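Local coordinates for betaine aldehyde dehydrogenase (PDB 4QTO), which catalyses the NAD-dependent oxidation of betaine aldehyde to glycine betaine, as an aldehyde dehydrogenase, at residues A[285-290]-A[444-449]; A[292-297]-A[327-332]; A[317-322]-A[420-425]; A[375-380]-A[400-405]; A[410-415]-A[435-440]. One frame throughout, in Å; residues are numbered along the deposited sequence.

Interaction 1: A[285-290]-A[444-449]; sequences PNIIFD and GAVFSK
Phe-289 and Val-446 meet because of how each side chain turns at CB. Phe-289 CG lies beside its own backbone N (chi1 -76°), and Val-446 CG1 lies anti to its N (chi1 -174°). The edge of the phenyl ring then takes the methyl in its plane, with Phe-289 CE2 3.7 Å from Val-446 CG1. Val-446 lies in strand 443-447, and Phe-289 directly follows strand 285-288, its parallel neighbour in the seven-stranded mixed sheet of the aldehyde dehydrogenase fold. Four backbone hydrogen bonds join the two segments. Ala-445 N donates to Pro-285 O at 2.9 Å, and Ile-287 N to Ala-445 O at 2.9 Å. Phe-447 N then reaches Ile-287 O at 2.8 Å, and Phe-289 N reaches Phe-447 O at 3.1 Å. Asn-286, Ile-288, Ala-445 and Phe-447 point to one face of the sheet, where helix 294-306 packs. Ile-287 and Val-446 point to the other, where Val-446 touches Val-457 of helix 451-460. Every touching residue is buried. The amide of Asn-286 is turned 44° from the ring plane of Phe-447, and Asn-286 OD1 comes 3.4 Å from Phe-447 CE1.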
# COMPACT_ATOMS: atom_id res chain seq x y z
N PRO A 285 17.30 -22.33 -14.04
CA PRO A 285 16.69 -23.49 -14.64
C PRO A 285 15.65 -23.18 -15.70
O PRO A 285 14.85 -22.26 -15.54
CB PRO A 285 16.05 -24.18 -13.44
CG PRO A 285 15.65 -23.07 -12.54
CD PRO A 285 16.74 -22.05 -12.70
N ASN A 286 15.60 -24.02 -16.74
CA ASN A 286 14.58 -23.95 -17.79
C ASN A 286 13.94 -25.33 -17.76
O ASN A 286 14.54 -26.32 -18.23
CB ASN A 286 15.23 -23.62 -19.11
CG ASN A 286 14.22 -23.39 -20.20
OD1 ASN A 286 13.02 -23.64 -20.00
ND2 ASN A 286 14.68 -22.93 -21.36
N ILE A 287 12.78 -25.45 -17.13
CA ILE A 287 12.14 -26.72 -16.87
C ILE A 287 11.09 -27.01 -17.95
O ILE A 287 10.11 -26.27 -18.09
CB ILE A 287 11.45 -26.69 -15.49
CG1 ILE A 287 12.48 -26.39 -14.39
CG2 ILE A 287 10.74 -27.99 -15.20
CD1 ILE A 287 11.88 -26.11 -13.04
N ILE A 288 11.28 -28.11 -18.66
CA ILE A 288 10.43 -28.48 -19.78
C ILE A 288 9.74 -29.81 -19.53
O ILE A 288 10.39 -30.86 -19.47
CB ILE A 288 11.27 -28.51 -21.06
CG1 ILE A 288 12.01 -27.18 -21.28
CG2 ILE A 288 10.41 -28.90 -22.26
CD1 ILE A 288 13.03 -27.25 -22.38
N PHE A 289 8.43 -29.77 -19.35
CA PHE A 289 7.63 -30.97 -19.15
C PHE A 289 7.24 -31.63 -20.46
O PHE A 289 7.26 -30.99 -21.53
CB PHE A 289 6.38 -30.63 -18.36
CG PHE A 289 6.63 -30.44 -16.89
CD1 PHE A 289 6.60 -31.53 -16.04
CD2 PHE A 289 6.91 -29.20 -16.37
CE1 PHE A 289 6.84 -31.38 -14.69
CE2 PHE A 289 7.15 -29.03 -15.01
CZ PHE A 289 7.11 -30.15 -14.17
N ASP A 290 6.84 -32.91 -20.39
CA ASP A 290 6.46 -33.64 -21.60
C ASP A 290 5.17 -33.13 -22.23
O ASP A 290 4.87 -33.49 -23.36
CB ASP A 290 6.53 -35.17 -21.42
CG ASP A 290 5.54 -35.75 -20.48
OD1 ASP A 290 4.50 -35.11 -20.20
OD2 ASP A 290 5.80 -36.91 -20.04
N GLY A 444 14.03 -18.32 -13.56
CA GLY A 444 13.86 -19.62 -14.20
C GLY A 444 12.52 -19.70 -14.89
O GLY A 444 11.69 -18.82 -14.73
N ALA A 445 12.32 -20.79 -15.63
CA ALA A 445 11.08 -20.96 -16.38
C ALA A 445 10.51 -22.35 -16.22
O ALA A 445 11.24 -23.33 -15.96
CB ALA A 445 11.33 -20.74 -17.86
N VAL A 446 9.20 -22.44 -16.43
CA VAL A 446 8.50 -23.70 -16.48
C VAL A 446 7.65 -23.71 -17.74
O VAL A 446 6.85 -22.79 -17.97
CB VAL A 446 7.54 -23.91 -15.27
CG1 VAL A 446 6.98 -25.33 -15.37
CG2 VAL A 446 8.26 -23.67 -13.96
N PHE A 447 7.85 -24.73 -18.58
CA PHE A 447 7.09 -24.92 -19.83
C PHE A 447 6.17 -26.13 -19.68
O PHE A 447 6.64 -27.28 -19.45
CB PHE A 447 8.02 -25.09 -21.03
CG PHE A 447 8.63 -23.81 -21.48
CD1 PHE A 447 9.76 -23.30 -20.87
CD2 PHE A 447 8.03 -23.06 -22.48
CE1 PHE A 447 10.29 -22.07 -21.25
CE2 PHE A 447 8.54 -21.83 -22.85
CZ PHE A 447 9.67 -21.32 -22.25
N SER A 448 4.87 -25.87 -19.80
CA SER A 448 3.85 -26.90 -19.78
C SER A 448 2.52 -26.31 -20.23
O SER A 448 2.23 -25.18 -19.84
CB SER A 448 3.64 -27.41 -18.35
OG SER A 448 2.57 -28.36 -18.30
N LYS A 449 1.74 -27.05 -21.01
CA LYS A 449 0.41 -26.57 -21.38
C LYS A 449 -0.54 -26.69 -20.19
O LYS A 449 -1.62 -26.10 -20.23
CB LYS A 449 -0.14 -27.34 -22.59
CG LYS A 449 0.59 -26.98 -23.86
CD LYS A 449 0.20 -27.75 -25.12
CE LYS A 449 0.75 -29.18 -25.12
NZ LYS A 449 0.56 -29.86 -26.44

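Interaction 2: A[292-297]-A[327-332]; sequences ADFELA and DKFEQA
Helices 294-306 and 323-337 pack next to each other on one face of the parallel strands, and Phe-294 of the first is wedged against Lys-328, Phe-329 and Ala-332 of the second. The aliphatic chain of Lys-328 lies over one face of the Phe-294 ring. Lys-328 CE sits almost exactly above the ring centre, 3.6 Å from the centroid, a CH-pi contact. Lys-328 NZ is 4.2 Å from the same centroid, in cation-pi geometry. Lys-328 is modelled in two conformers, and this holds for the one described. Its chain is fully extended, with CG anti to the backbone N (chi1 179°), which lays it across the ring. The ring edge faces the other helix: Phe-294 CZ is 3.9 Å from Ala-332 CB, and Phe-294 CE1 is 3.8 Å from Phe-329 CA. Before the first helix turn, Asp-293 is the N-cap. Its OD1 accepts from Leu-296 N at 3.1 Å, with the N-H coming from above the carboxylate plane. Helix 294-306 connects parallel strands 285-288 and 318-322, a beta-alpha-beta crossover. The Phe-329 ring touches Ile-288, Ile-319 and Val-321 of those strands.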
# COMPACT_ATOMS: atom_id res chain seq x y z
N ALA A 292 4.68 -29.72 -22.51
CA ALA A 292 4.98 -28.42 -23.04
C ALA A 292 4.65 -28.39 -24.53
O ALA A 292 4.62 -29.45 -25.21
CB ALA A 292 6.45 -28.14 -22.90
N ASP A 293 4.39 -27.20 -25.05
CA ASP A 293 4.34 -26.96 -26.50
C ASP A 293 5.80 -27.19 -26.90
O ASP A 293 6.71 -26.40 -26.55
CB ASP A 293 3.87 -25.54 -26.75
CG ASP A 293 3.92 -25.12 -28.20
OD1 ASP A 293 4.76 -25.64 -28.98
OD2 ASP A 293 3.16 -24.17 -28.52
N PHE A 294 6.06 -28.30 -27.60
CA PHE A 294 7.43 -28.71 -27.86
C PHE A 294 8.24 -27.75 -28.70
O PHE A 294 9.38 -27.40 -28.31
CB PHE A 294 7.44 -30.13 -28.48
CG PHE A 294 8.81 -30.66 -28.69
CD1 PHE A 294 9.53 -31.22 -27.64
CD2 PHE A 294 9.41 -30.54 -29.92
CE1 PHE A 294 10.83 -31.70 -27.84
CE2 PHE A 294 10.69 -31.04 -30.12
CZ PHE A 294 11.39 -31.60 -29.08
N GLU A 295 7.69 -27.29 -29.82
CA GLU A 295 8.45 -26.33 -30.63
C GLU A 295 8.67 -25.01 -29.91
O GLU A 295 9.70 -24.37 -30.10
CB GLU A 295 7.90 -26.18 -32.03
CG GLU A 295 8.09 -27.47 -32.89
CD GLU A 295 9.56 -27.96 -33.11
OE1 GLU A 295 9.73 -29.14 -33.54
OE2 GLU A 295 10.57 -27.23 -32.88
N LEU A 296 7.73 -24.60 -29.06
CA LEU A 296 7.93 -23.40 -28.26
C LEU A 296 9.10 -23.62 -27.29
O LEU A 296 9.95 -22.72 -27.10
CB LEU A 296 6.66 -23.09 -27.45
CG LEU A 296 6.78 -21.91 -26.49
CD1 LEU A 296 6.87 -20.58 -27.21
CD2 LEU A 296 5.60 -21.89 -25.54
N ALA A 297 9.14 -24.80 -26.65
CA ALA A 297 10.17 -25.11 -25.66
C ALA A 297 11.54 -25.15 -26.29
O ALA A 297 12.53 -24.71 -25.67
CB ALA A 297 9.87 -26.41 -24.95
N ASP A 327 15.34 -37.43 -25.03
CA ASP A 327 16.04 -37.74 -26.28
C ASP A 327 15.53 -36.88 -27.47
O ASP A 327 16.31 -36.35 -28.23
CB ASP A 327 15.96 -39.22 -26.57
CG ASP A 327 16.70 -40.05 -25.55
OD1 ASP A 327 17.64 -39.52 -24.90
OD2 ASP A 327 16.42 -41.25 -25.44
N LYS A 328 14.21 -36.76 -27.59
CA LYS A 328 13.58 -35.94 -28.63
C LYS A 328 14.05 -34.49 -28.50
O LYS A 328 14.42 -33.82 -29.49
CB LYS A 328 12.05 -36.00 -28.41
CG LYS A 328 11.19 -35.20 -29.37
CD LYS A 328 9.75 -35.16 -28.93
CE LYS A 328 8.91 -34.39 -29.93
NZ LYS A 328 7.47 -34.35 -29.56
N PHE A 329 14.04 -33.99 -27.27
CA PHE A 329 14.46 -32.63 -27.00
C PHE A 329 15.95 -32.37 -27.33
O PHE A 329 16.28 -31.39 -28.02
CB PHE A 329 14.18 -32.23 -25.57
CG PHE A 329 14.68 -30.85 -25.24
CD1 PHE A 329 13.94 -29.73 -25.60
CD2 PHE A 329 15.92 -30.70 -24.65
CE1 PHE A 329 14.43 -28.46 -25.37
CE2 PHE A 329 16.41 -29.42 -24.38
CZ PHE A 329 15.65 -28.32 -24.73
N GLU A 330 16.82 -33.25 -26.85
CA GLU A 330 18.25 -33.07 -27.11
C GLU A 330 18.52 -33.05 -28.60
O GLU A 330 19.26 -32.20 -29.11
CB GLU A 330 19.10 -34.15 -26.43
CG GLU A 330 19.17 -34.01 -24.93
CD GLU A 330 19.94 -35.11 -24.23
OE1 GLU A 330 20.49 -36.00 -24.90
OE2 GLU A 330 19.98 -35.07 -22.99
N GLN A 331 17.92 -33.98 -29.34
CA GLN A 331 18.14 -34.00 -30.76
C GLN A 331 17.67 -32.72 -31.45
O GLN A 331 18.36 -32.17 -32.32
CB GLN A 331 17.48 -35.22 -31.40
CG GLN A 331 17.92 -35.29 -32.85
CD GLN A 331 19.47 -35.40 -32.91
OE1 GLN A 331 20.01 -36.37 -32.40
NE2 GLN A 331 20.18 -34.38 -33.47
N ALA A 332 16.49 -32.23 -31.07
CA ALA A 332 15.95 -31.03 -31.68
C ALA A 332 16.79 -29.79 -31.35
O ALA A 332 17.06 -28.96 -32.23
CB ALA A 332 14.52 -30.82 -31.23

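Interaction 3: A[317-322]-A[420-425]; sequences SRILVQ and VTVEGF
The ring of Phe-425 lies against the backbone of Gln-322, with Gln-322 CA 3.7 Å above the ring plane and over its centre. Leu-320 O sits at the ring edge, near its plane, 3.4 Å from Phe-425 CE2. Phe-289 adds an edge-to-face partner. Phe-425 CG stands between its own backbone N and carbonyl carbon (chi1 66°), which swings the ring back over the partner strand. The second flat pair is charged. Arg-318 meets Glu-423 side-on with two nitrogens, and the guanidinium and carboxylate planes are only 8° apart. Arg-318 NE donates to Glu-423 OE2 at 2.7 Å, and Arg-318 NH2 to Glu-423 OE1 at 3.0 Å. Both oxygens use their syn lone pairs, so the carboxylate is fixed in rotation. Further bonds, from NH1 to Asp-437 O and from NH2 to Thr-406 OG1, also hold the arginine.

These side chains project from parallel strands 318-322 and 420-425 in the middle of the mixed sheet. Five backbone hydrogen bonds join the segments, from Thr-421 N to Ser-317 O at one end to Phe-425 N to Val-321 O at the other. Ile-319, Val-321 and Val-422 point to the opposite face, where Val-321 CG1 packs on Val-422 CG1 at 3.7 Å. Ile-319 CD1 also touches Val-420 CG2 at 3.8 Å. One water donates to Ile-319 O and to Glu-423 OE2 and accepts from Thr-421 OG1.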
# COMPACT_ATOMS: atom_id res chain seq x y z
N SER A 317 20.86 -21.43 -18.53
CA SER A 317 21.94 -22.35 -18.77
C SER A 317 21.70 -23.77 -18.29
O SER A 317 22.43 -24.68 -18.70
CB SER A 317 23.22 -21.86 -18.09
OG SER A 317 23.09 -21.91 -16.69
N ARG A 318 20.71 -23.97 -17.41
CA ARG A 318 20.45 -25.28 -16.84
C ARG A 318 19.11 -25.81 -17.31
O ARG A 318 18.07 -25.53 -16.72
CB ARG A 318 20.51 -25.24 -15.32
CG ARG A 318 20.43 -26.60 -14.69
CD ARG A 318 20.45 -26.56 -13.18
NE ARG A 318 20.51 -27.91 -12.66
CZ ARG A 318 20.68 -28.19 -11.37
NH1 ARG A 318 20.75 -27.21 -10.49
NH2 ARG A 318 20.77 -29.46 -10.97
N ILE A 319 19.15 -26.61 -18.38
CA ILE A 319 17.89 -27.14 -18.92
C ILE A 319 17.57 -28.43 -18.18
O ILE A 319 18.42 -29.32 -18.01
CB ILE A 319 17.95 -27.38 -20.42
CG1 ILE A 319 18.20 -26.05 -21.17
CG2 ILE A 319 16.67 -28.07 -20.89
CD1 ILE A 319 18.60 -26.19 -22.60
N LEU A 320 16.34 -28.52 -17.69
CA LEU A 320 15.81 -29.69 -16.98
C LEU A 320 14.64 -30.16 -17.82
O LEU A 320 13.64 -29.45 -17.94
CB LEU A 320 15.37 -29.35 -15.57
CG LEU A 320 16.47 -28.97 -14.62
CD1 LEU A 320 16.00 -28.28 -13.36
CD2 LEU A 320 17.22 -30.22 -14.26
N VAL A 321 14.76 -31.34 -18.44
CA VAL A 321 13.73 -31.82 -19.38
C VAL A 321 13.20 -33.17 -18.92
O VAL A 321 13.95 -34.05 -18.43
CB VAL A 321 14.28 -31.88 -20.83
CG1 VAL A 321 15.46 -32.81 -20.95
CG2 VAL A 321 13.18 -32.27 -21.81
N GLN A 322 11.91 -33.36 -19.02
CA GLN A 322 11.31 -34.59 -18.55
C GLN A 322 11.91 -35.80 -19.30
O GLN A 322 12.06 -35.75 -20.51
CB GLN A 322 9.77 -34.51 -18.62
CG GLN A 322 9.11 -35.58 -17.80
CD GLN A 322 7.71 -35.20 -17.36
OE1 GLN A 322 7.02 -34.37 -17.97
NE2 GLN A 322 7.30 -35.74 -16.22
N VAL A 420 24.81 -24.45 -22.54
CA VAL A 420 23.73 -25.00 -21.71
C VAL A 420 24.05 -26.44 -21.36
O VAL A 420 24.75 -27.12 -22.10
CB VAL A 420 22.34 -24.95 -22.40
CG1 VAL A 420 22.03 -23.53 -22.86
CG2 VAL A 420 22.24 -25.90 -23.58
N THR A 421 23.56 -26.88 -20.20
CA THR A 421 23.63 -28.29 -19.80
C THR A 421 22.20 -28.82 -19.87
O THR A 421 21.24 -28.03 -19.76
CB THR A 421 24.14 -28.49 -18.35
OG1 THR A 421 23.38 -27.69 -17.43
CG2 THR A 421 25.59 -28.13 -18.24
N VAL A 422 22.05 -30.12 -20.05
CA VAL A 422 20.75 -30.76 -20.11
C VAL A 422 20.73 -31.92 -19.12
O VAL A 422 21.56 -32.84 -19.21
CB VAL A 422 20.41 -31.29 -21.53
CG1 VAL A 422 18.99 -31.84 -21.56
CG2 VAL A 422 20.54 -30.18 -22.58
N GLU A 423 19.76 -31.90 -18.21
CA GLU A 423 19.55 -32.96 -17.23
C GLU A 423 18.13 -33.44 -17.38
O GLU A 423 17.23 -32.64 -17.69
CB GLU A 423 19.66 -32.44 -15.79
CG GLU A 423 21.07 -32.13 -15.32
CD GLU A 423 21.03 -31.19 -14.12
OE1 GLU A 423 21.02 -31.66 -12.97
OE2 GLU A 423 20.85 -29.98 -14.36
N GLY A 424 17.91 -34.72 -17.11
CA GLY A 424 16.56 -35.24 -17.15
C GLY A 424 15.93 -35.30 -15.77
O GLY A 424 16.64 -35.35 -14.74
N PHE A 425 14.60 -35.29 -15.72
CA PHE A 425 13.86 -35.48 -14.46
C PHE A 425 12.67 -36.39 -14.73
O PHE A 425 12.10 -36.39 -15.83
CB PHE A 425 13.42 -34.19 -13.81
CG PHE A 425 12.39 -33.42 -14.59
CD1 PHE A 425 11.03 -33.73 -14.45
CD2 PHE A 425 12.75 -32.39 -15.44
CE1 PHE A 425 10.07 -33.01 -15.15
CE2 PHE A 425 11.80 -31.67 -16.13
CZ PHE A 425 10.46 -31.98 -15.98
O HOH W 1 24.43 -25.30 -16.67
O HOH W 2 21.12 -29.03 -16.91

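Interaction 4: A[375-380]-A[400-405]; sequences GATIAV and VITNCD
Thr-377 and Thr-402 exchange two backbone hydrogen bonds, a hydrogen-bonded antiparallel pair. Thr-377 N reaches Thr-402 O at 2.9 Å, and Thr-402 N reaches Thr-377 O at 2.9 Å. Further along, Ala-379 N donates to Val-400 O at 2.8 Å and Val-400 N to Val-380 O at 3.1 Å. Ala-379 and Val-380 thus both face Val-400, a classic beta bulge. Ile-378 and Ile-401 lie side by side, pointing the same way. Ile-378 is bent at chi2 (-58°), which brings its CD1 to 3.7 Å from Ile-401 CG1. Ala-376 CB touches Ile-401 CG2 at 3.7 Å, and Val-380 CG1 meets Val-400 CG2 at 3.7 Å.

Around this shell, helix 358-373 covers Ile-378 and Ile-401 with Lys-372, Met-368 and Ala-371. Helix 323-337 covers the other face, where Val-337 touches both valines. Gly-375 ends the preceding helix in a Schellman motif, its positive phi turning the chain toward strand 377-380. A water donates to Gly-375 O and bonds Thr-377 OG1. Strand 377-380 is outermost in the sheet within the chain. The pairs Ile-378/Ile-401 and Val-380/Val-400 give the contact its apolar part, while the end by Gly-375 and Thr-377 is polar and water-bound.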
# COMPACT_ATOMS: atom_id res chain seq x y z
N GLY A 375 32.99 -36.30 -16.83
CA GLY A 375 32.22 -37.33 -17.53
C GLY A 375 31.04 -36.85 -18.33
O GLY A 375 30.24 -37.67 -18.76
N ALA A 376 30.89 -35.53 -18.51
CA ALA A 376 29.80 -35.01 -19.31
C ALA A 376 30.20 -35.03 -20.77
O ALA A 376 31.36 -35.10 -21.11
CB ALA A 376 29.44 -33.59 -18.90
N THR A 377 29.21 -34.99 -21.66
CA THR A 377 29.45 -35.00 -23.10
C THR A 377 29.26 -33.63 -23.73
O THR A 377 28.25 -33.01 -23.47
CB THR A 377 28.42 -35.96 -23.75
OG1 THR A 377 28.78 -37.32 -23.39
CG2 THR A 377 28.43 -35.84 -25.24
N ILE A 378 30.23 -33.16 -24.54
CA ILE A 378 30.06 -31.91 -25.27
C ILE A 378 29.35 -32.36 -26.54
O ILE A 378 30.00 -32.89 -27.48
CB ILE A 378 31.40 -31.23 -25.62
CG1 ILE A 378 32.26 -31.03 -24.38
CG2 ILE A 378 31.15 -29.90 -26.31
CD1 ILE A 378 31.65 -30.23 -23.28
N ALA A 379 28.04 -32.22 -26.57
CA ALA A 379 27.25 -32.72 -27.67
C ALA A 379 27.40 -31.95 -28.98
O ALA A 379 27.28 -32.53 -30.07
CB ALA A 379 25.80 -32.82 -27.28
N VAL A 380 27.66 -30.66 -28.86
CA VAL A 380 27.87 -29.79 -30.01
C VAL A 380 28.59 -28.54 -29.51
O VAL A 380 28.41 -28.15 -28.35
CB VAL A 380 26.55 -29.45 -30.74
CG1 VAL A 380 25.62 -28.65 -29.85
CG2 VAL A 380 26.82 -28.70 -32.04
N VAL A 400 26.13 -27.33 -26.34
CA VAL A 400 25.17 -28.10 -25.54
C VAL A 400 25.96 -29.23 -24.86
O VAL A 400 26.70 -29.98 -25.52
CB VAL A 400 24.06 -28.74 -26.39
CG1 VAL A 400 23.10 -29.53 -25.50
CG2 VAL A 400 23.31 -27.69 -27.19
N ILE A 401 25.81 -29.32 -23.54
CA ILE A 401 26.47 -30.35 -22.74
C ILE A 401 25.39 -31.31 -22.23
O ILE A 401 24.43 -30.89 -21.60
CB ILE A 401 27.28 -29.73 -21.59
CG1 ILE A 401 28.36 -28.80 -22.19
CG2 ILE A 401 27.91 -30.81 -20.73
CD1 ILE A 401 29.25 -28.09 -21.18
N THR A 402 25.58 -32.60 -22.49
CA THR A 402 24.64 -33.65 -22.11
C THR A 402 25.28 -34.69 -21.19
O THR A 402 26.47 -34.63 -20.89
CB THR A 402 24.09 -34.36 -23.36
OG1 THR A 402 25.18 -34.93 -24.10
CG2 THR A 402 23.33 -33.39 -24.26
N ASN A 403 24.46 -35.65 -20.74
CA ASN A 403 24.98 -36.74 -19.88
C ASN A 403 25.65 -36.14 -18.62
O ASN A 403 26.77 -36.52 -18.25
CB ASN A 403 25.94 -37.66 -20.65
CG ASN A 403 26.13 -39.01 -19.96
OD1 ASN A 403 25.27 -39.47 -19.24
ND2 ASN A 403 27.27 -39.65 -20.22
N CYS A 404 24.98 -35.16 -18.03
CA CYS A 404 25.49 -34.52 -16.82
C CYS A 404 24.50 -34.66 -15.65
O CYS A 404 23.38 -35.16 -15.82
CB CYS A 404 26.08 -33.10 -17.04
SG CYS A 404 25.47 -31.89 -18.22
N ASP A 405 24.97 -34.35 -14.44
CA ASP A 405 24.14 -34.47 -13.27
C ASP A 405 24.49 -33.40 -12.28
O ASP A 405 25.51 -32.74 -12.37
CB ASP A 405 24.23 -35.85 -12.67
CG ASP A 405 25.53 -36.10 -12.00
OD1 ASP A 405 25.69 -35.68 -10.84
OD2 ASP A 405 26.37 -36.82 -12.60
O HOH W 3 29.20 -38.44 -21.12

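Interaction 5: A[410-415]-A[435-440]; sequences IVQEEV and ANDSIY
This is a polar surface contact between the C-terminal end of helix 409-412 with the chain after it and the loop that follows helix 428-436, bridged by Gln-412, Glu-414 and Tyr-440. The side-chain amide of Gln-412 makes the direct hydrogen bond. Gln-412 NE2 donates to Asp-437 O at 2.9 Å, and the acceptor lies near the amide plane. Gln-412 CG lies beside the backbone N (chi1 -69°) and the chain bends at chi2 (-66°), which folds the amide toward the 435-440 segment. Gln-412 OE1 faces Ser-438 CA at 3.4 Å. Gln-412 NE2 also donates to Thr-406 O, and Glu-414 OE2 is held by Gly-282 N.

Water does much of the rest. One water donates to Gln-412 O and to Gln-412 OE1 at 2.6 Å, and accepts from Ile-439 N. Two more meet the phenol oxygen. The first accepts from Glu-414 N and donates to Tyr-440 OH at 2.7 Å. The second donates to Glu-414 OE1 at 2.9 Å and accepts from Tyr-440 OH at 2.6 Å.

The loop of Tyr-440 is shaped from within. Asp-437 centres an inverse gamma turn, and Ser-438 OG accepts from Tyr-440 N in an ST turn. Ser-438 O also takes a bond from Lys-484, a residue of the sodium site. A bound PEG lies about 4 Å from the Glu-414 side chain. Glu-413, Glu-414 and Val-415 begin the Glu-Glu-Val-Phe-Gly-Pro sequence, a family motif that in related aldehyde dehydrogenases borders the nicotinamide end of the cofactor site.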
# COMPACT_ATOMS: atom_id res chain seq x y z
N ILE A 410 30.13 -28.34 -13.78
CA ILE A 410 29.58 -27.69 -14.98
C ILE A 410 28.10 -27.37 -14.78
O ILE A 410 27.60 -26.44 -15.40
CB ILE A 410 29.85 -28.51 -16.27
CG1 ILE A 410 29.54 -27.72 -17.56
CG2 ILE A 410 29.09 -29.84 -16.26
CD1 ILE A 410 30.47 -26.58 -17.87
N VAL A 411 27.42 -28.13 -13.93
CA VAL A 411 26.00 -27.90 -13.65
C VAL A 411 25.86 -26.90 -12.53
O VAL A 411 24.99 -26.02 -12.60
CB VAL A 411 25.26 -29.21 -13.30
CG1 VAL A 411 23.85 -28.91 -12.80
CG2 VAL A 411 25.21 -30.12 -14.52
N GLN A 412 26.71 -26.98 -11.51
CA GLN A 412 26.59 -26.09 -10.36
C GLN A 412 27.12 -24.67 -10.55
O GLN A 412 26.55 -23.73 -9.99
CB GLN A 412 27.28 -26.71 -9.16
CG GLN A 412 26.57 -27.94 -8.62
CD GLN A 412 25.21 -27.62 -8.03
OE1 GLN A 412 25.07 -26.63 -7.30
NE2 GLN A 412 24.22 -28.45 -8.31
N GLU A 413 28.14 -24.50 -11.37
CA GLU A 413 28.78 -23.22 -11.55
C GLU A 413 28.34 -22.41 -12.77
O GLU A 413 28.07 -22.96 -13.84
CB GLU A 413 30.31 -23.42 -11.56
CG GLU A 413 30.79 -24.11 -10.29
CD GLU A 413 32.28 -24.40 -10.28
OE1 GLU A 413 33.03 -23.81 -11.09
OE2 GLU A 413 32.69 -25.22 -9.45
N GLU A 414 28.28 -21.10 -12.60
CA GLU A 414 27.86 -20.19 -13.68
C GLU A 414 29.01 -19.95 -14.65
O GLU A 414 30.02 -19.34 -14.31
CB GLU A 414 27.39 -18.84 -13.11
CG GLU A 414 26.88 -17.81 -14.14
CD GLU A 414 26.65 -16.40 -13.58
OE1 GLU A 414 27.60 -15.84 -12.99
OE2 GLU A 414 25.57 -15.82 -13.83
N VAL A 415 28.83 -20.40 -15.88
CA VAL A 415 29.84 -20.24 -16.93
C VAL A 415 29.71 -18.86 -17.59
O VAL A 415 30.72 -18.25 -18.00
CB VAL A 415 29.66 -21.37 -17.98
CG1 VAL A 415 30.60 -21.22 -19.14
CG2 VAL A 415 29.85 -22.75 -17.32
N ALA A 435 16.03 -28.26 -9.68
CA ALA A 435 16.09 -26.84 -9.95
C ALA A 435 16.56 -26.03 -8.74
O ALA A 435 17.32 -25.06 -8.92
CB ALA A 435 14.74 -26.33 -10.43
N ASN A 436 16.14 -26.46 -7.55
CA ASN A 436 16.51 -25.79 -6.31
C ASN A 436 17.87 -26.23 -5.76
O ASN A 436 18.37 -25.62 -4.80
CB ASN A 436 15.43 -25.99 -5.25
CG ASN A 436 14.22 -25.10 -5.48
OD1 ASN A 436 14.33 -24.02 -6.07
ND2 ASN A 436 13.09 -25.52 -4.95
N ASP A 437 18.48 -27.22 -6.41
CA ASP A 437 19.78 -27.73 -5.96
C ASP A 437 20.93 -26.96 -6.62
O ASP A 437 21.60 -27.45 -7.55
CB ASP A 437 19.91 -29.22 -6.30
CG ASP A 437 21.18 -29.83 -5.71
OD1 ASP A 437 21.71 -29.26 -4.75
OD2 ASP A 437 21.64 -30.91 -6.21
N SER A 438 21.08 -25.70 -6.20
CA SER A 438 22.21 -24.86 -6.62
C SER A 438 22.33 -23.81 -5.55
O SER A 438 21.46 -23.68 -4.67
CB SER A 438 22.06 -24.16 -8.01
OG SER A 438 21.43 -22.91 -7.96
N ILE A 439 23.42 -23.07 -5.59
CA ILE A 439 23.61 -22.00 -4.62
C ILE A 439 22.90 -20.74 -5.04
O ILE A 439 22.85 -19.79 -4.23
CB ILE A 439 25.11 -21.66 -4.42
CG1 ILE A 439 25.75 -21.11 -5.70
CG2 ILE A 439 25.89 -22.89 -3.94
CD1 ILE A 439 27.15 -20.53 -5.50
N TYR A 440 22.34 -20.71 -6.25
CA TYR A 440 21.78 -19.52 -6.83
C TYR A 440 20.26 -19.44 -6.68
O TYR A 440 19.63 -20.34 -6.14
CB TYR A 440 22.20 -19.43 -8.29
CG TYR A 440 23.70 -19.15 -8.49
CD1 TYR A 440 24.19 -17.87 -8.24
CD2 TYR A 440 24.54 -20.09 -8.96
CE1 TYR A 440 25.52 -17.55 -8.44
CE2 TYR A 440 25.89 -19.78 -9.18
CZ TYR A 440 26.36 -18.52 -8.90
OH TYR A 440 27.67 -18.13 -9.11
O HOH W 4 25.24 -24.08 -7.57
O HOH W 5 29.42 -19.97 -10.12
O HOH W 6 27.96 -15.80 -10.15

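Interactions 1, 3 and 4 belong to one sheet. Interactions 1 and 3 are buried parallel strand pairs, joined through neighbouring strands 285-288 and 318-322. Interaction 4 is antiparallel, bulged and only partly buried at the edge; it meets interaction 3 through Ile-401, whose backbone bonds to Val-420 and Val-422. Interaction 2 is a helix pair laid on the same strands: Phe-329 CE1 is 3.5 Å from Ile-288 CD1. It has no hydrogen bond across it, unlike the others. Interaction 5 is the surface contact and relies on one side-chain amide hydrogen bond and on waters. It touches interaction 3 through the Arg-318 to Asp-437 bond, joining the sheet's salt bridge to the loop.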